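Local atomic coordinates of blue-light-activated histidine kinase 2 (Erythrobacter litoralis HTCC2594, PDB entry 4R39), a protein that is a blue-light-sensitive histidine kinase that uses ATP to phosphorylate protein histidine, probably its own, and is involved in increased bacterial virulence in light. Residues Ile85-Tyr90 with Asp114-Pro119. Numbering follows the deposited sequence.
Sequences IPLGAY and DTVDVP
Ile85 and Val118 face each other as the hydrogen-bonded pair of a two-residue antiparallel ladder, a worked example of how a very short bridge can run straight into the first turn of a helix. Ile85 N donates to Val118 O over 2.9 Å, and the return bond from Val118 N to Ile85 O is equally short. A third bond, Leu87 N to Val116 O (2.9 Å), engages an amide in the first turn of helix 87-102, where no preceding helical carbonyl is available. Pro86, the N-cap, pairs with Asp117 without hydrogen bonds, and its own carbonyl accepts from Tyr90 N. This small ladder belongs to the ATP-binding Bergerat-fold part of the kinase, where it forms a separate two-stranded sheet beside the mixed five-stranded one, to which Asp114 connects through Ser154 and Val156, and joins the beginning of helix 87-102 to the lead-in of helix 120-140.

Apolar contacts gather on the face that carries Ile85 and Val118 and just beyond the ladder. On that face Val118 CG2 sits 4.2 Å from Ile85 CB, and Ala123 of helix 120-140 touches both side chains. Past its end, Leu87 and Val116 lie side by side and point the same way, Leu87 CB 3.9 Å from Val116 CG1; chi1 of -174° sets Leu87 CG anti to the backbone N, and chi2 of 63° turns CD2 toward that same methyl.

On the other face, Asp117 reaches back over Pro86, its OD1 3.3 Å from Pro86 CA. Weaker CA-H...O contacts supplement the amide bonds: Asp117 CA approaches Ile85 O, and Gly88 CA lies 3.4 Å from Asp114 O.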
ATOM      1  N   ILE A  85      10.167 -11.555   0.773  1.00 21.27           N
ATOM      2  CA  ILE A  85       8.875 -11.181   1.350  1.00 20.16           C
ATOM      3  C   ILE A  85       7.723 -11.818   0.573  1.00 19.59           C
ATOM      4  O   ILE A  85       7.598 -11.591  -0.628  1.00 19.21           O
ATOM      5  CB  ILE A  85       8.676  -9.650   1.337  1.00 19.25           C
ATOM      6  CG1 ILE A  85       9.782  -8.947   2.134  1.00 19.95           C
ATOM      7  CG2 ILE A  85       7.308  -9.280   1.897  1.00 18.35           C
ATOM      8  CD1 ILE A  85       9.839  -9.324   3.605  1.00 20.58           C
ATOM      9  N   PRO A  86       6.871 -12.605   1.254  1.00 19.68           N
ATOM     10  CA  PRO A  86       5.684 -13.152   0.580  1.00 19.30           C
ATOM     11  C   PRO A  86       4.598 -12.094   0.384  1.00 18.24           C
ATOM     12  O   PRO A  86       3.827 -11.809   1.296  1.00 18.03           O
ATOM     13  CB  PRO A  86       5.211 -14.246   1.539  1.00 20.00           C
ATOM     14  CG  PRO A  86       5.698 -13.824   2.864  1.00 20.25           C
ATOM     15  CD  PRO A  86       6.990 -13.100   2.637  1.00 20.37           C
ATOM     16  N   LEU A  87       4.544 -11.531  -0.818  1.00 14.40           N
ATOM     17  CA  LEU A  87       3.681 -10.396  -1.108  1.00 16.60           C
ATOM     18  C   LEU A  87       2.205 -10.691  -0.852  1.00 15.61           C
ATOM     19  O   LEU A  87       1.498  -9.881  -0.248  1.00 17.33           O
ATOM     20  CB  LEU A  87       3.876  -9.962  -2.560  1.00 17.69           C
ATOM     21  CG  LEU A  87       3.143  -8.691  -2.991  1.00 16.56           C
ATOM     22  CD1 LEU A  87       3.635  -7.489  -2.202  1.00 18.40           C
ATOM     23  CD2 LEU A  87       3.327  -8.472  -4.477  1.00 14.24           C
ATOM     24  N   GLY A  88       1.745 -11.845  -1.323  1.00 12.15           N
ATOM     25  CA  GLY A  88       0.347 -12.213  -1.207  1.00 11.89           C
ATOM     26  C   GLY A  88      -0.113 -12.251   0.233  1.00 11.89           C
ATOM     27  O   GLY A  88      -1.197 -11.766   0.558  1.00 11.71           O
ATOM     28  N   ALA A  89       0.720 -12.823   1.095  1.00 12.19           N
ATOM     29  CA  ALA A  89       0.413 -12.896   2.520  1.00 12.37           C
ATOM     30  C   ALA A  89       0.304 -11.486   3.086  1.00 12.37           C
ATOM     31  O   ALA A  89      -0.644 -11.146   3.783  1.00 12.37           O
ATOM     32  CB  ALA A  89       1.495 -13.679   3.247  1.00 12.82           C
ATOM     33  N   TYR A  90       1.293 -10.672   2.752  1.00 12.64           N
ATOM     34  CA  TYR A  90       1.389  -9.305   3.233  1.00 14.07           C
ATOM     35  C   TYR A  90       0.199  -8.446   2.783  1.00 12.53           C
ATOM     36  O   TYR A  90      -0.421  -7.768   3.606  1.00 12.70           O
ATOM     37  CB  TYR A  90       2.728  -8.737   2.756  1.00 13.07           C
ATOM     38  CG  TYR A  90       2.973  -7.271   3.012  1.00 13.45           C
ATOM     39  CD1 TYR A  90       2.739  -6.705   4.254  1.00 13.78           C
ATOM     40  CD2 TYR A  90       3.488  -6.464   2.010  1.00 14.74           C
ATOM     41  CE1 TYR A  90       2.986  -5.367   4.480  1.00 14.66           C
ATOM     42  CE2 TYR A  90       3.742  -5.133   2.225  1.00 15.67           C
ATOM     43  CZ  TYR A  90       3.489  -4.586   3.460  1.00 14.84           C
ATOM     44  OH  TYR A  90       3.740  -3.252   3.674  1.00 17.97           O
ATOM     45  N   ASP A 114      -1.806 -13.537  -5.454  1.00 25.53           N
ATOM     46  CA  ASP A 114      -0.960 -14.654  -5.866  1.00 23.32           C
ATOM     47  C   ASP A 114       0.191 -14.834  -4.891  1.00 25.01           C
ATOM     48  O   ASP A 114       0.594 -13.893  -4.207  1.00 24.34           O
ATOM     49  CB  ASP A 114      -0.373 -14.425  -7.265  1.00 23.42           C
ATOM     50  CG  ASP A 114      -1.285 -14.912  -8.389  1.00 30.63           C
ATOM     51  OD1 ASP A 114      -2.359 -15.488  -8.110  1.00 31.46           O
ATOM     52  OD2 ASP A 114      -0.908 -14.729  -9.567  1.00 29.27           O
ATOM     53  N   THR A 115       0.725 -16.049  -4.839  1.00 16.32           N
ATOM     54  CA  THR A 115       1.925 -16.317  -4.063  1.00 15.26           C
ATOM     55  C   THR A 115       3.141 -15.892  -4.872  1.00 16.20           C
ATOM     56  O   THR A 115       3.398 -16.421  -5.950  1.00 18.99           O
ATOM     57  CB  THR A 115       2.035 -17.806  -3.694  1.00 15.97           C
ATOM     58  OG1 THR A 115       0.926 -18.173  -2.865  1.00 17.73           O
ATOM     59  CG2 THR A 115       3.340 -18.090  -2.948  1.00 16.34           C
ATOM     60  N   VAL A 116       3.875 -14.915  -4.353  1.00 17.83           N
ATOM     61  CA  VAL A 116       5.099 -14.465  -4.991  1.00 17.51           C
ATOM     62  C   VAL A 116       5.994 -13.800  -3.959  1.00 18.94           C
ATOM     63  O   VAL A 116       5.526 -13.021  -3.128  1.00 18.63           O
ATOM     64  CB  VAL A 116       4.816 -13.497  -6.173  1.00 18.30           C
ATOM     65  CG1 VAL A 116       3.985 -12.299  -5.720  1.00 16.81           C
ATOM     66  CG2 VAL A 116       6.122 -13.045  -6.828  1.00 18.37           C
ATOM     67  N   ASP A 117       7.279 -14.137  -4.003  1.00 28.24           N
ATOM     68  CA  ASP A 117       8.266 -13.524  -3.128  1.00 25.37           C
ATOM     69  C   ASP A 117       8.926 -12.347  -3.831  1.00 28.52           C
ATOM     70  O   ASP A 117       9.328 -12.449  -4.992  1.00 27.59           O
ATOM     71  CB  ASP A 117       9.329 -14.541  -2.706  1.00 26.49           C
ATOM     72  CG  ASP A 117       8.851 -15.469  -1.595  1.00 31.87           C
ATOM     73  OD1 ASP A 117       7.790 -15.199  -0.990  1.00 28.27           O
ATOM     74  OD2 ASP A 117       9.551 -16.470  -1.321  1.00 36.34           O
ATOM     75  N   VAL A 118       9.034 -11.231  -3.116  1.00 14.52           N
ATOM     76  CA  VAL A 118       9.636 -10.019  -3.658  1.00 14.83           C
ATOM     77  C   VAL A 118      10.645  -9.434  -2.676  1.00 15.25           C
ATOM     78  O   VAL A 118      10.666  -9.810  -1.506  1.00 15.22           O
ATOM     79  CB  VAL A 118       8.563  -8.961  -3.953  1.00 14.45           C
ATOM     80  CG1 VAL A 118       7.503  -9.535  -4.884  1.00 14.11           C
ATOM     81  CG2 VAL A 118       7.930  -8.463  -2.655  1.00 14.14           C
ATOM     82  N   PRO A 119      11.488  -8.505  -3.145  1.00 20.54           N
ATOM     83  CA  PRO A 119      12.414  -7.828  -2.229  1.00 20.29           C
ATOM     84  C   PRO A 119      11.676  -6.931  -1.241  1.00 21.50           C
ATOM     85  O   PRO A 119      10.526  -6.571  -1.489  1.00 23.04           O
ATOM     86  CB  PRO A 119      13.284  -6.985  -3.167  1.00 21.86           C
ATOM     87  CG  PRO A 119      13.128  -7.612  -4.515  1.00 24.57           C
ATOM     88  CD  PRO A 119      11.733  -8.132  -4.548  1.00 24.17           C
TER